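Local coordinates for tRNA threonylcarbamoyladenosine dehydratase (Escherichia coli, PDB 4D79), which catalyses the ATP-dependent dehydration of threonylcarbamoyladenosine at position 37 of tRNAs to its cyclic form, and can accept sulfur from the cysteine desulfurase CsdA in vitro, at residues 38-44 with 72-76; 46-51 with 92-96; 61-65 with 80-86. One frame throughout, in Å; residues are numbered along the deposited sequence.

Contact 1: residues 38-44 with 72-76; sequences IGGVGSW and RQIHA. With ATP (adenosine-5'-triphosphate), chain K.
Trp44 meets Arg72 and Ile74 through two different parts of its indole. NE1 donates to Arg72 O at 2.8 Å with an N-H...O angle of 172°; the acceptor lies in the ring plane, while the donor stands above the carbonyl plane. Ile74 packs on one face of the six-membered ring, its CB 3.6 Å from the ring centroid and nearly on the normal, a CH-pi contact, and CD1 continues the packing to Trp44 CZ3. With Ile74 CG1 anti to its own backbone N (chi1 -166°), the longer branch runs over the indole while CG2 turns to Ser43 CB and OG.

Gln73 can be followed outward. Its CB passes Ser43 OG, CG lies against Gly40 N and the Gly39 carbonyl carbon, CD rests on Gly39 CA, OE1 accepts from Lys85 NZ, and NE2 donates to ATP O2B at 3.0 Å. Beside it, Arg72 NH2 binds ATP O3A at 2.6 Å, and Gly40 N reaches ATP O2A at 2.7 Å. A CB on Gly39 or Gly40 would collide with the nucleotide, which fits a glycine-rich, Rossmann-type phosphate loop.

Ser43 OG links the two segments: it donates to Gly39 O, which Ser43 N approaches from the opposite face, and receives Ile74 N at 3.2 Å. His75 closes the other end, NE2 donating to Ile38 O at 2.9 Å with the oxygen in the imidazole plane.

The first segment leads into helix 42-51. Helix 242-266 meets the indole through Thr242, Ala246 and Phe250, helix 85-96 places Met89 against Ile38 and Ile74, and the second subunit packs its own Ile74 on this one.

Contact 2: residues 46-51 with 92-96; sequences AEALAR and RIRQI
Glu47 carries CG anti to its backbone N (chi1 179°) and then bends at chi2 (87°), which turns its carboxylate to the extended Arg92 across the helix pair. Arg92 grips it side-on: NE donates to Glu47 OE1 and NH2 to Glu47 OE2, both at 2.7 Å, with the two planes 17° apart and both oxygens met on their syn sides. Arg51 NE adds a bond to Glu47 OE2 at 2.8 Å, from the opposite face of the carboxylate to Arg92 NH2. The shared carboxylate probably offsets the repulsion of Arg51 NH2 and Arg92 NH2, 3.5 Å apart.

Beneath this network, Ile96 lays CD1 over one face of the Arg51 guanidinium, while Ala50 CB meets Ile93 CG2 at 3.9 Å. With an alanine at the position of Glu47, the two arginines would probably be left close together without their shared counter-charge, held mainly by their bonds to the second subunit.

Arg51 NH1 and Arg92 NH2 bond backbone carbonyls there, so the network lies at the dimer interface. The axes of segments 46-51 and 92-96 approach to 9.6 Å and run in nearly the same direction, as expected of neighbouring helices on one face of a Rossmann-type alpha/beta sheet.

Contact 3: residues 61-65 with 80-86; sequences DMDDV and NVGLAKA. With ATP (adenosine-5'-triphosphate), chain K.
Asp61 and Lys85 meet at the ribose of ATP. The carboxylate takes both hydroxyls, ATP O2' donating to Asp61 OD1 at 2.6 Å and ATP O3' to Asp61 OD2 at 2.7 Å. Lys85 NZ donates to the same ATP O3' at 2.8 Å and lies 2.6 Å from the phosphate oxygen ATP O2B. Its chain, extended beyond CG with chi2 178°, runs alongside Asp63; Asp63 OD2 stays 3.7 Å from Lys85 NZ, a long salt bridge. The lysine charge thus lies between sugar and phosphate and probably tempers the negative charge there.

Asp61 follows strand 56-60, and an acidic residue on the ribose hydroxyls after the second strand is a common feature of Rossmann-type nucleotide sites. An Asx turn steadies it: Asp63 N donates to Asp61 OD1 from above the carboxylate plane, while OD2 also accepts from Ile38 N.

Further out, the backbones are pinned by three bonds around the single bridge of Asp64 with Ala84. Lys85 N donates to Asp63 O, Val65 N to Leu83 O at 2.7 Å, and Gly82 N to Val65 O at 2.9 Å. Val65 points into the type II turn 80-83, its CB 3.4 Å from Asn80 O, and a water joins Asp63 O to Ala86 N at the start of helix 85-96.

How the contacts relate
All three contacts lie in the ThiF family region, around strands 32-36 and 56-60 in the parallel part of its mixed sheet. Contacts 1 and 3, centres about 11 Å apart, both touch ATP and are joined by His75 O to Asn80 ND2. The centres of contacts 1 and 2 are about 12 Å apart, and Ile74 CD1 packs on Glu47 CD between them; those of contacts 2 and 3 are about 17 Å apart, their nearest atoms about 7 Å. Helix 42-51 serves contacts 1 and 2, helix 85-96 contacts 2 and 3. Along the chain, contact 1 crosses both others, while contact 3 is nested within contact 2. This places the nucleotide site close to the dimer interface, which contacts 1 and 2 both reach.

Contact 1: residues 38-44 with 72-76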
# COMPACT_ATOMS: atom_id res chain seq x y z
N ILE B 38 12.97 -8.15 -1.77
CA ILE B 38 12.64 -6.72 -1.77
C ILE B 38 11.99 -6.38 -3.12
O ILE B 38 12.38 -5.44 -3.82
CB ILE B 38 13.90 -5.89 -1.47
CG1 ILE B 38 14.61 -6.42 -0.22
CG2 ILE B 38 13.57 -4.42 -1.26
CD1 ILE B 38 13.72 -6.52 0.99
N GLY B 39 10.92 -7.10 -3.46
CA GLY B 39 10.27 -6.89 -4.74
C GLY B 39 8.87 -6.30 -4.63
O GLY B 39 8.63 -5.35 -3.86
N GLY B 40 7.96 -6.87 -5.41
CA GLY B 40 6.61 -6.33 -5.52
C GLY B 40 5.88 -6.32 -4.20
O GLY B 40 5.06 -5.44 -3.94
N VAL B 41 6.20 -7.28 -3.33
CA VAL B 41 5.63 -7.33 -1.98
C VAL B 41 6.61 -6.79 -0.95
O VAL B 41 6.25 -5.94 -0.12
CB VAL B 41 5.20 -8.78 -1.64
CG1 VAL B 41 4.79 -8.89 -0.21
CG2 VAL B 41 4.08 -9.18 -2.51
N GLY B 42 7.86 -7.25 -0.98
CA GLY B 42 8.78 -6.96 0.11
C GLY B 42 9.24 -5.51 0.18
O GLY B 42 9.57 -5.02 1.26
N SER B 43 9.30 -4.81 -0.97
CA SER B 43 9.76 -3.42 -0.92
C SER B 43 8.78 -2.56 -0.14
O SER B 43 9.20 -1.72 0.67
CB SER B 43 9.99 -2.88 -2.34
OG SER B 43 8.78 -2.74 -3.06
N TRP B 44 7.48 -2.82 -0.30
CA TRP B 44 6.47 -2.10 0.48
C TRP B 44 6.43 -2.57 1.92
O TRP B 44 6.19 -1.76 2.82
CB TRP B 44 5.08 -2.24 -0.16
CG TRP B 44 5.11 -1.91 -1.57
CD1 TRP B 44 5.32 -2.77 -2.58
CD2 TRP B 44 4.96 -0.61 -2.18
NE1 TRP B 44 5.30 -2.13 -3.77
CE2 TRP B 44 5.08 -0.80 -3.57
CE3 TRP B 44 4.71 0.68 -1.69
CZ2 TRP B 44 5.00 0.25 -4.48
CZ3 TRP B 44 4.61 1.72 -2.59
CH2 TRP B 44 4.75 1.50 -3.97
N ARG B 72 5.21 -2.00 -9.83
CA ARG B 72 4.84 -2.58 -8.54
C ARG B 72 5.88 -2.52 -7.42
O ARG B 72 5.63 -3.13 -6.39
CB ARG B 72 4.48 -4.07 -8.76
CG ARG B 72 5.71 -4.88 -9.14
CD ARG B 72 5.35 -6.12 -9.92
NE ARG B 72 6.46 -7.04 -10.12
CZ ARG B 72 7.34 -6.96 -11.12
NH1 ARG B 72 7.29 -6.00 -12.01
NH2 ARG B 72 8.29 -7.87 -11.20
N GLN B 73 7.01 -1.80 -7.55
CA GLN B 73 8.07 -1.80 -6.55
C GLN B 73 8.46 -0.36 -6.19
O GLN B 73 8.71 0.47 -7.07
CB GLN B 73 9.28 -2.61 -7.04
CG GLN B 73 8.85 -4.01 -7.48
CD GLN B 73 9.98 -4.97 -7.82
OE1 GLN B 73 11.13 -4.79 -7.44
NE2 GLN B 73 9.63 -6.03 -8.51
N ILE B 74 8.49 -0.07 -4.89
CA ILE B 74 8.60 1.32 -4.48
C ILE B 74 9.95 1.94 -4.85
O ILE B 74 10.04 3.17 -4.96
CB ILE B 74 8.33 1.40 -2.97
CG1 ILE B 74 8.09 2.86 -2.53
CG2 ILE B 74 9.45 0.77 -2.21
CD1 ILE B 74 7.65 3.03 -1.13
N HIS B 75 10.98 1.14 -5.02
CA HIS B 75 12.32 1.62 -5.35
C HIS B 75 12.56 1.75 -6.84
O HIS B 75 13.65 2.18 -7.24
CB HIS B 75 13.38 0.68 -4.76
CG HIS B 75 13.13 -0.76 -5.09
ND1 HIS B 75 13.09 -1.24 -6.39
CD2 HIS B 75 12.84 -1.80 -4.29
CE1 HIS B 75 12.80 -2.52 -6.36
NE2 HIS B 75 12.64 -2.89 -5.10
N ALA B 76 11.58 1.40 -7.67
CA ALA B 76 11.76 1.37 -9.13
C ALA B 76 11.51 2.78 -9.64
O ALA B 76 10.37 3.22 -9.81
CB ALA B 76 10.85 0.32 -9.76
PG ATP K . 11.37 -10.02 -12.26
O1G ATP K . 10.69 -9.69 -13.57
O2G ATP K . 12.68 -9.30 -12.03
O3G ATP K . 11.37 -11.49 -11.93
PB ATP K . 10.59 -9.53 -9.57
O1B ATP K . 10.95 -10.96 -9.25
O2B ATP K . 11.40 -8.36 -9.03
O3B ATP K . 10.40 -9.36 -11.17
PA ATP K . 8.49 -9.72 -7.71
O1A ATP K . 8.03 -11.16 -7.89
O2A ATP K . 7.47 -8.66 -7.37
O3A ATP K . 9.08 -9.26 -9.13
O5' ATP K . 9.74 -9.62 -6.68
C5' ATP K . 10.31 -10.75 -5.99
C4' ATP K . 11.60 -10.47 -5.21
O4' ATP K . 12.01 -11.58 -4.35
C3' ATP K . 12.79 -10.21 -6.14
O3' ATP K . 13.41 -8.95 -5.86
C2' ATP K . 13.75 -11.35 -5.84
O2' ATP K . 15.10 -10.98 -6.02
C1' ATP K . 13.45 -11.72 -4.40
N9 ATP K . 14.05 -13.05 -4.06
C8 ATP K . 13.85 -14.16 -4.81
N7 ATP K . 14.50 -15.25 -4.32
C5 ATP K . 15.15 -14.83 -3.23
C6 ATP K . 16.00 -15.51 -2.24
N6 ATP K . 16.28 -16.80 -2.40
N1 ATP K . 16.52 -14.80 -1.23
C2 ATP K . 16.26 -13.48 -1.10
N3 ATP K . 15.48 -12.80 -1.97
C4 ATP K . 14.88 -13.40 -3.04

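Contact 2: residues 46-51 with 92-96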
# COMPACT_ATOMS: atom_id res chain seq x y z
N ALA B 46 9.04 -3.38 3.59
CA ALA B 46 10.17 -2.70 4.19
C ALA B 46 9.84 -1.25 4.48
O ALA B 46 10.19 -0.73 5.56
CB ALA B 46 11.39 -2.82 3.28
N GLU B 47 9.16 -0.59 3.53
CA GLU B 47 8.68 0.77 3.71
C GLU B 47 7.78 0.87 4.94
O GLU B 47 7.95 1.76 5.78
CB GLU B 47 7.92 1.22 2.45
CG GLU B 47 7.33 2.63 2.51
CD GLU B 47 8.30 3.70 2.08
OE1 GLU B 47 9.45 3.34 1.76
OE2 GLU B 47 7.89 4.90 2.04
N ALA B 48 6.82 -0.03 5.05
CA ALA B 48 5.88 0.04 6.16
C ALA B 48 6.57 -0.18 7.52
O ALA B 48 6.20 0.47 8.52
CB ALA B 48 4.79 -1.00 5.94
N LEU B 49 7.54 -1.08 7.58
CA LEU B 49 8.29 -1.29 8.83
C LEU B 49 9.02 -0.02 9.24
O LEU B 49 9.00 0.38 10.41
CB LEU B 49 9.28 -2.42 8.66
CG LEU B 49 8.71 -3.80 8.46
CD1 LEU B 49 9.84 -4.72 8.01
CD2 LEU B 49 8.04 -4.31 9.69
N ALA B 50 9.71 0.61 8.30
CA ALA B 50 10.42 1.83 8.59
C ALA B 50 9.47 2.93 9.09
O ALA B 50 9.79 3.65 10.06
CB ALA B 50 11.18 2.28 7.34
N ARG B 51 8.30 3.05 8.46
CA ARG B 51 7.35 4.10 8.78
C ARG B 51 6.53 3.79 10.02
O ARG B 51 5.75 4.63 10.46
CB ARG B 51 6.43 4.39 7.59
CG ARG B 51 7.17 5.01 6.40
CD ARG B 51 6.23 5.73 5.44
NE ARG B 51 7.01 6.27 4.34
CZ ARG B 51 7.72 7.38 4.39
NH1 ARG B 51 7.73 8.14 5.47
NH2 ARG B 51 8.42 7.75 3.33
N ARG B 92 16.79 4.48 1.26
CA ARG B 92 15.49 5.09 1.49
C ARG B 92 15.08 4.99 2.96
O ARG B 92 14.56 5.96 3.53
CB ARG B 92 14.45 4.42 0.60
CG ARG B 92 13.12 5.09 0.69
CD ARG B 92 12.13 4.51 -0.33
NE ARG B 92 10.80 4.93 0.04
CZ ARG B 92 10.28 6.12 -0.26
NH1 ARG B 92 10.98 7.00 -0.98
NH2 ARG B 92 9.08 6.42 0.19
N ILE B 93 15.28 3.82 3.58
CA ILE B 93 14.91 3.66 4.98
C ILE B 93 15.68 4.63 5.86
O ILE B 93 15.13 5.20 6.82
CB ILE B 93 15.10 2.19 5.42
CG1 ILE B 93 14.03 1.33 4.74
CG2 ILE B 93 15.04 2.09 6.94
CD1 ILE B 93 14.23 -0.14 4.89
N ARG B 94 16.96 4.88 5.52
CA ARG B 94 17.78 5.83 6.27
C ARG B 94 17.27 7.27 6.13
O ARG B 94 17.52 8.10 7.00
CB ARG B 94 19.24 5.74 5.82
CG ARG B 94 19.87 4.37 6.14
CD ARG B 94 21.35 4.26 5.79
NE ARG B 94 21.79 2.86 5.89
CZ ARG B 94 22.21 2.11 4.87
NH1 ARG B 94 22.28 2.61 3.65
NH2 ARG B 94 22.58 0.84 5.09
N GLN B 95 16.58 7.57 5.01
CA GLN B 95 15.92 8.87 4.84
C GLN B 95 14.62 8.94 5.61
O GLN B 95 14.23 10.03 6.07
CB GLN B 95 15.68 9.13 3.35
CG GLN B 95 16.92 9.60 2.66
CD GLN B 95 17.12 11.09 2.87
OE1 GLN B 95 16.19 11.90 2.70
NE2 GLN B 95 18.31 11.47 3.28
N ILE B 96 13.94 7.81 5.77
CA ILE B 96 12.72 7.76 6.54
C ILE B 96 13.02 7.93 8.02
O ILE B 96 12.41 8.76 8.70
CB ILE B 96 11.95 6.46 6.28
CG1 ILE B 96 11.38 6.48 4.84
CG2 ILE B 96 10.81 6.29 7.30
CD1 ILE B 96 10.74 5.17 4.41

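Contact 3: residues 61-65 with 80-86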
# COMPACT_ATOMS: atom_id res chain seq x y z
N ASP B 61 18.26 -9.61 -0.44
CA ASP B 61 17.99 -9.72 -1.87
C ASP B 61 19.32 -9.49 -2.59
O ASP B 61 20.12 -8.68 -2.14
CB ASP B 61 16.96 -8.67 -2.32
CG ASP B 61 16.18 -9.07 -3.56
OD1 ASP B 61 16.75 -9.68 -4.49
OD2 ASP B 61 14.97 -8.75 -3.61
N MET B 62 19.54 -10.16 -3.73
CA MET B 62 20.70 -9.78 -4.54
C MET B 62 20.31 -9.29 -5.92
O MET B 62 21.19 -9.10 -6.77
CB MET B 62 21.74 -10.92 -4.62
CG MET B 62 21.39 -12.15 -5.37
SD MET B 62 22.71 -13.40 -5.27
CE MET B 62 24.18 -12.41 -5.49
N ASP B 63 19.03 -9.02 -6.16
CA ASP B 63 18.64 -8.59 -7.50
C ASP B 63 18.80 -7.08 -7.64
O ASP B 63 18.92 -6.34 -6.66
CB ASP B 63 17.19 -9.00 -7.80
CG ASP B 63 16.88 -8.99 -9.29
OD1 ASP B 63 17.82 -8.94 -10.11
OD2 ASP B 63 15.68 -9.04 -9.63
N ASP B 64 18.83 -6.64 -8.90
CA ASP B 64 18.97 -5.25 -9.28
C ASP B 64 17.62 -4.66 -9.69
O ASP B 64 16.74 -5.39 -10.15
CB ASP B 64 19.96 -5.11 -10.44
CG ASP B 64 21.37 -5.55 -10.09
OD1 ASP B 64 21.75 -5.51 -8.90
OD2 ASP B 64 22.10 -5.93 -11.02
N VAL B 65 17.50 -3.33 -9.56
CA VAL B 65 16.30 -2.62 -10.00
C VAL B 65 16.22 -2.67 -11.53
O VAL B 65 17.17 -2.30 -12.23
CB VAL B 65 16.31 -1.17 -9.48
CG1 VAL B 65 15.10 -0.41 -9.98
CG2 VAL B 65 16.32 -1.13 -7.95
N ASN B 80 17.23 4.80 -10.27
CA ASN B 80 17.66 3.61 -9.53
C ASN B 80 17.90 2.40 -10.41
O ASN B 80 18.45 1.40 -9.92
CB ASN B 80 16.62 3.25 -8.47
CG ASN B 80 16.51 4.30 -7.40
OD1 ASN B 80 17.43 5.10 -7.21
ND2 ASN B 80 15.43 4.28 -6.67
N VAL B 81 17.49 2.44 -11.69
CA VAL B 81 17.60 1.26 -12.54
C VAL B 81 19.06 0.85 -12.64
O VAL B 81 19.93 1.68 -12.92
CB VAL B 81 17.01 1.55 -13.93
CG1 VAL B 81 17.27 0.36 -14.88
CG2 VAL B 81 15.53 1.84 -13.82
N GLY B 82 19.33 -0.44 -12.42
CA GLY B 82 20.68 -0.97 -12.45
C GLY B 82 21.37 -1.09 -11.10
O GLY B 82 22.41 -1.74 -11.03
N LEU B 83 20.84 -0.46 -10.05
CA LEU B 83 21.37 -0.56 -8.71
C LEU B 83 20.77 -1.76 -7.97
O LEU B 83 19.69 -2.26 -8.30
CB LEU B 83 21.08 0.74 -7.95
CG LEU B 83 21.59 2.00 -8.66
CD1 LEU B 83 21.20 3.27 -7.92
CD2 LEU B 83 23.09 1.93 -8.86
N ALA B 84 21.48 -2.21 -6.94
CA ALA B 84 20.99 -3.31 -6.11
C ALA B 84 19.75 -2.88 -5.35
O ALA B 84 19.74 -1.85 -4.65
CB ALA B 84 22.09 -3.78 -5.15
N LYS B 85 18.67 -3.67 -5.47
CA LYS B 85 17.41 -3.34 -4.83
C LYS B 85 17.57 -3.13 -3.33
O LYS B 85 16.97 -2.21 -2.75
CB LYS B 85 16.38 -4.44 -5.04
CG LYS B 85 15.86 -4.62 -6.39
CD LYS B 85 14.88 -5.78 -6.40
CE LYS B 85 14.21 -5.91 -7.78
NZ LYS B 85 13.18 -6.96 -7.80
N ALA B 86 18.29 -4.05 -2.66
CA ALA B 86 18.36 -3.99 -1.20
C ALA B 86 19.10 -2.74 -0.74
O ALA B 86 18.71 -2.10 0.24
CB ALA B 86 19.03 -5.24 -0.64
PG ATP K . 11.37 -10.02 -12.26
O1G ATP K . 10.69 -9.69 -13.57
O2G ATP K . 12.68 -9.30 -12.03
O3G ATP K . 11.37 -11.49 -11.93
PB ATP K . 10.59 -9.53 -9.57
O1B ATP K . 10.95 -10.96 -9.25
O2B ATP K . 11.40 -8.36 -9.03
O3B ATP K . 10.40 -9.36 -11.17
PA ATP K . 8.49 -9.72 -7.71
O1A ATP K . 8.03 -11.16 -7.89
O2A ATP K . 7.47 -8.66 -7.37
O3A ATP K . 9.08 -9.26 -9.13
O5' ATP K . 9.74 -9.62 -6.68
C5' ATP K . 10.31 -10.75 -5.99
C4' ATP K . 11.60 -10.47 -5.21
O4' ATP K . 12.01 -11.58 -4.35
C3' ATP K . 12.79 -10.21 -6.14
O3' ATP K . 13.41 -8.95 -5.86
C2' ATP K . 13.75 -11.35 -5.84
O2' ATP K . 15.10 -10.98 -6.02
C1' ATP K . 13.45 -11.72 -4.40
N9 ATP K . 14.05 -13.05 -4.06
C8 ATP K . 13.85 -14.16 -4.81
N7 ATP K . 14.50 -15.25 -4.32
C5 ATP K . 15.15 -14.83 -3.23
C6 ATP K . 16.00 -15.51 -2.24
N6 ATP K . 16.28 -16.80 -2.40
N1 ATP K . 16.52 -14.80 -1.23
C2 ATP K . 16.26 -13.48 -1.10
N3 ATP K . 15.48 -12.80 -1.97
C4 ATP K . 14.88 -13.40 -3.04
O HOH W 1 19.60 -6.33 -3.86